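Local coordinates for protein acidocalcisomal pyrophosphatase (PDB 5C5V) that probably hydrolyses inorganic pyrophosphate in a magnesium-dependent PPase domain, to which a helical EF-hand domain is joined at the N-terminal end, at residues I5-A15 with F80-M89. Sequence-based numbering, arbitrary orientation.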
loop_
_atom_site.group_PDB
_atom_site.type_symbol
_atom_site.label_atom_id
_atom_site.label_comp_id
_atom_site.label_asym_id
_atom_site.label_seq_id
_atom_site.Cartn_x
_atom_site.Cartn_y
_atom_site.Cartn_z
ATOM N N ILE A 5 -19.134 -12.457 37.898
ATOM C CA ILE A 5 -18.269 -12.922 38.968
ATOM C C ILE A 5 -17.548 -14.185 38.537
ATOM O O ILE A 5 -16.397 -14.403 38.895
ATOM C CB ILE A 5 -19.055 -13.199 40.257
ATOM C CG1 ILE A 5 -19.861 -11.961 40.671
ATOM C CG2 ILE A 5 -18.114 -13.663 41.363
ATOM C CD1 ILE A 5 -19.016 -10.758 41.014
ATOM N N LYS A 6 -18.233 -15.015 37.765
ATOM C CA LYS A 6 -17.647 -16.254 37.287
ATOM C C LYS A 6 -16.432 -16.000 36.378
ATOM O O LYS A 6 -15.441 -16.727 36.435
ATOM C CB LYS A 6 -18.695 -17.091 36.553
ATOM C CG LYS A 6 -18.175 -18.439 36.103
ATOM C CD LYS A 6 -19.266 -19.273 35.480
ATOM C CE LYS A 6 -18.806 -20.707 35.328
ATOM N NZ LYS A 6 -19.881 -21.590 34.805
ATOM N N LYS A 7 -16.508 -14.966 35.549
ATOM C CA LYS A 7 -15.406 -14.631 34.650
ATOM C C LYS A 7 -14.217 -14.062 35.414
ATOM O O LYS A 7 -13.066 -14.398 35.131
ATOM C CB LYS A 7 -15.874 -13.643 33.580
ATOM C CG LYS A 7 -16.852 -14.253 32.595
ATOM C CD LYS A 7 -17.003 -13.392 31.359
ATOM C CE LYS A 7 -18.118 -13.920 30.467
ATOM N NZ LYS A 7 -17.664 -15.093 29.643
ATOM N N ILE A 8 -14.502 -13.229 36.404
ATOM C CA ILE A 8 -13.473 -12.743 37.307
ATOM C C ILE A 8 -12.733 -13.911 37.958
ATOM O O ILE A 8 -11.506 -13.922 38.008
ATOM C CB ILE A 8 -14.073 -11.831 38.403
ATOM C CG1 ILE A 8 -14.572 -10.524 37.779
ATOM C CG2 ILE A 8 -13.058 -11.564 39.495
ATOM C CD1 ILE A 8 -15.188 -9.563 38.748
ATOM N N MET A 9 -13.482 -14.903 38.434
ATOM C CA MET A 9 -12.878 -16.044 39.114
ATOM C C MET A 9 -12.156 -16.946 38.130
ATOM O O MET A 9 -11.203 -17.630 38.483
ATOM C CB MET A 9 -13.941 -16.851 39.873
ATOM C CG MET A 9 -14.602 -16.090 40.997
ATOM S SD MET A 9 -13.448 -15.469 42.227
ATOM C CE MET A 9 -12.984 -16.963 43.091
ATOM N N SER A 10 -12.631 -16.948 36.891
ATOM C CA SER A 10 -11.988 -17.705 35.826
ATOM C C SER A 10 -10.615 -17.127 35.462
ATOM O O SER A 10 -9.671 -17.872 35.219
ATOM C CB SER A 10 -12.893 -17.754 34.608
ATOM O OG SER A 10 -12.367 -18.656 33.664
ATOM N N ARG A 11 -10.504 -15.803 35.424
ATOM C CA ARG A 11 -9.206 -15.159 35.214
ATOM C C ARG A 11 -8.310 -15.338 36.448
ATOM O O ARG A 11 -7.094 -15.514 36.326
ATOM C CB ARG A 11 -9.377 -13.677 34.887
ATOM C CG ARG A 11 -9.977 -13.425 33.509
ATOM C CD ARG A 11 -9.938 -11.953 33.135
ATOM N NE ARG A 11 -10.785 -11.153 34.007
ATOM C CZ ARG A 11 -12.065 -10.891 33.760
ATOM N NH1 ARG A 11 -12.634 -11.352 32.652
ATOM N NH2 ARG A 11 -12.772 -10.156 34.611
ATOM N N LEU A 12 -8.913 -15.325 37.632
ATOM C CA LEU A 12 -8.178 -15.589 38.852
ATOM C C LEU A 12 -7.551 -16.983 38.804
ATOM O O LEU A 12 -6.398 -17.184 39.185
ATOM C CB LEU A 12 -9.116 -15.465 40.074
ATOM C CG LEU A 12 -8.682 -15.806 41.504
ATOM C CD1 LEU A 12 -8.687 -17.292 41.746
ATOM C CD2 LEU A 12 -7.323 -15.238 41.815
ATOM N N PHE A 13 -8.353 -17.940 38.362
ATOM C CA PHE A 13 -7.949 -19.333 38.284
ATOM C C PHE A 13 -6.756 -19.484 37.326
ATOM O O PHE A 13 -5.793 -20.198 37.613
ATOM C CB PHE A 13 -9.140 -20.184 37.842
ATOM C CG PHE A 13 -8.889 -21.652 37.897
ATOM C CD1 PHE A 13 -8.260 -22.304 36.854
ATOM C CD2 PHE A 13 -9.305 -22.392 38.988
ATOM C CE1 PHE A 13 -8.036 -23.668 36.910
ATOM C CE2 PHE A 13 -9.082 -23.748 39.046
ATOM C CZ PHE A 13 -8.450 -24.388 38.002
ATOM N N SER A 14 -6.826 -18.787 36.198
ATOM C CA SER A 14 -5.768 -18.857 35.198
ATOM C C SER A 14 -4.451 -18.335 35.745
ATOM O O SER A 14 -3.391 -18.750 35.292
ATOM C CB SER A 14 -6.152 -18.077 33.948
ATOM O OG SER A 14 -7.238 -18.700 33.300
ATOM N N ALA A 15 -4.502 -17.445 36.731
ATOM C CA ALA A 15 -3.265 -16.948 37.313
ATOM C C ALA A 15 -2.622 -18.004 38.203
ATOM O O ALA A 15 -1.489 -17.839 38.658
ATOM C CB ALA A 15 -3.509 -15.673 38.086
ATOM N N PHE A 80 -13.378 -11.092 48.396
ATOM C CA PHE A 80 -13.690 -10.822 46.997
ATOM C C PHE A 80 -13.404 -9.378 46.608
ATOM O O PHE A 80 -13.233 -9.062 45.429
ATOM C CB PHE A 80 -15.155 -11.135 46.693
ATOM C CG PHE A 80 -15.545 -10.859 45.267
ATOM C CD1 PHE A 80 -15.209 -11.749 44.252
ATOM C CD2 PHE A 80 -16.203 -9.687 44.931
ATOM C CE1 PHE A 80 -15.549 -11.488 42.925
ATOM C CE2 PHE A 80 -16.548 -9.417 43.608
ATOM C CZ PHE A 80 -16.217 -10.320 42.604
ATOM N N SER A 81 -13.378 -8.484 47.582
ATOM C CA SER A 81 -13.064 -7.100 47.268
ATOM C C SER A 81 -11.635 -7.009 46.745
ATOM O O SER A 81 -11.346 -6.217 45.855
ATOM C CB SER A 81 -13.253 -6.201 48.487
ATOM O OG SER A 81 -12.931 -4.864 48.147
ATOM N N MET A 82 -10.740 -7.816 47.312
ATOM C CA MET A 82 -9.371 -7.894 46.814
ATOM C C MET A 82 -9.342 -8.523 45.425
ATOM O O MET A 82 -8.750 -7.973 44.505
ATOM C CB MET A 82 -8.481 -8.688 47.773
ATOM C CG MET A 82 -7.100 -8.999 47.188
ATOM S SD MET A 82 -6.163 -10.231 48.122
ATOM C CE MET A 82 -7.343 -11.574 48.259
ATOM N N VAL A 83 -10.013 -9.661 45.285
ATOM C CA VAL A 83 -10.101 -10.372 44.018
ATOM C C VAL A 83 -10.600 -9.452 42.919
ATOM O O VAL A 83 -10.021 -9.392 41.824
ATOM C CB VAL A 83 -11.048 -11.584 44.111
ATOM C CG1 VAL A 83 -11.249 -12.198 42.744
ATOM C CG2 VAL A 83 -10.512 -12.608 45.094
ATOM N N SER A 84 -11.665 -8.716 43.224
ATOM C CA SER A 84 -12.293 -7.841 42.244
ATOM C C SER A 84 -11.347 -6.741 41.787
ATOM O O SER A 84 -11.314 -6.397 40.616
ATOM C CB SER A 84 -13.571 -7.226 42.824
ATOM O OG SER A 84 -14.363 -6.660 41.792
ATOM N N ALA A 85 -10.568 -6.200 42.713
ATOM C CA ALA A 85 -9.610 -5.151 42.377
ATOM C C ALA A 85 -8.517 -5.662 41.425
ATOM O O ALA A 85 -8.077 -4.949 40.519
ATOM C CB ALA A 85 -8.982 -4.594 43.642
ATOM N N ASP A 86 -8.083 -6.899 41.645
ATOM C CA ASP A 86 -6.979 -7.467 40.897
ATOM C C ASP A 86 -7.408 -8.083 39.564
ATOM O O ASP A 86 -6.650 -8.066 38.607
ATOM C CB ASP A 86 -6.265 -8.520 41.746
ATOM C CG ASP A 86 -5.427 -7.908 42.836
ATOM O OD1 ASP A 86 -5.007 -6.744 42.664
ATOM O OD2 ASP A 86 -5.167 -8.589 43.852
ATOM N N PHE A 87 -8.626 -8.604 39.495
ATOM C CA PHE A 87 -9.011 -9.430 38.365
ATOM C C PHE A 87 -10.263 -8.992 37.619
ATOM O O PHE A 87 -10.654 -9.629 36.645
ATOM C CB PHE A 87 -9.175 -10.881 38.825
ATOM C CG PHE A 87 -7.871 -11.576 39.069
ATOM C CD1 PHE A 87 -7.144 -12.102 38.003
ATOM C CD2 PHE A 87 -7.358 -11.699 40.353
ATOM C CE1 PHE A 87 -5.938 -12.731 38.214
ATOM C CE2 PHE A 87 -6.151 -12.333 40.574
ATOM C CZ PHE A 87 -5.436 -12.848 39.500
ATOM N N SER A 88 -10.892 -7.907 38.048
ATOM C CA SER A 88 -12.008 -7.367 37.275
ATOM C C SER A 88 -11.460 -6.453 36.184
ATOM O O SER A 88 -10.375 -5.892 36.319
ATOM C CB SER A 88 -12.998 -6.611 38.163
ATOM O OG SER A 88 -12.406 -5.438 38.681
ATOM N N MET A 89 -12.213 -6.296 35.104
ATOM C CA MET A 89 -11.774 -5.439 34.020
ATOM C C MET A 89 -11.915 -3.962 34.378
ATOM O O MET A 89 -12.809 -3.579 35.131
ATOM C CB MET A 89 -12.571 -5.753 32.755
ATOM C CG MET A 89 -12.368 -7.168 32.231
ATOM S SD MET A 89 -10.677 -7.479 31.639
ATOM C CE MET A 89 -10.756 -9.247 31.336
#
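The Phe-87 ring lies flat against helix 5-14: Leu-12 CA sits over the centre of one face, a CH-pi contact 3.7 Å from the ring centroid, while Val-83 O lies at the ring edge, in its plane; Leu-12 CD2 closes on Phe-87 CE2 at 3.4 Å and Ala-15 CB meets Phe-87 CZ obliquely. The other flat group, the Arg-11 guanidinium, has Lys-7 O over one face, Met-89 CG over the opposite face toward the rim, and Phe-87 O at its edge. Together they join the first and last helices of the helical N-terminal domain, consistent with the protein's EF-hand character; the axes of segments 5-14 and 80-87 cross at 77° and come within 9.7 Å. Between them Ile-8 is a knob into a hole formed by Phe-80, Val-83, Ser-84 and Phe-87. With CG2 anti to the backbone N and CG1 beside it (chi1 -68°), the residue splits its contacts: CG2 packs on Val-83 CG1 at 3.8 Å, and CD1 reaches Ser-88 CB. Ile-5 CD1 and CG2 touch the CZ and CE1 end of the Phe-80 ring obliquely. Beyond this pair, Tyr-35 of helix 26-36 touches Leu-12 and Phe-87, and His-331 of the second subunit meets the Phe-87 ring. Arg-11 NH1 turns to a salt bridge with Glu-119. A bend at chi3 (-65°) brings the guanidinium side-on to the helix end, where NE and NH2 both donate to Phe-87 O, each at 3.0 Å and with the oxygen in the guanidinium plane.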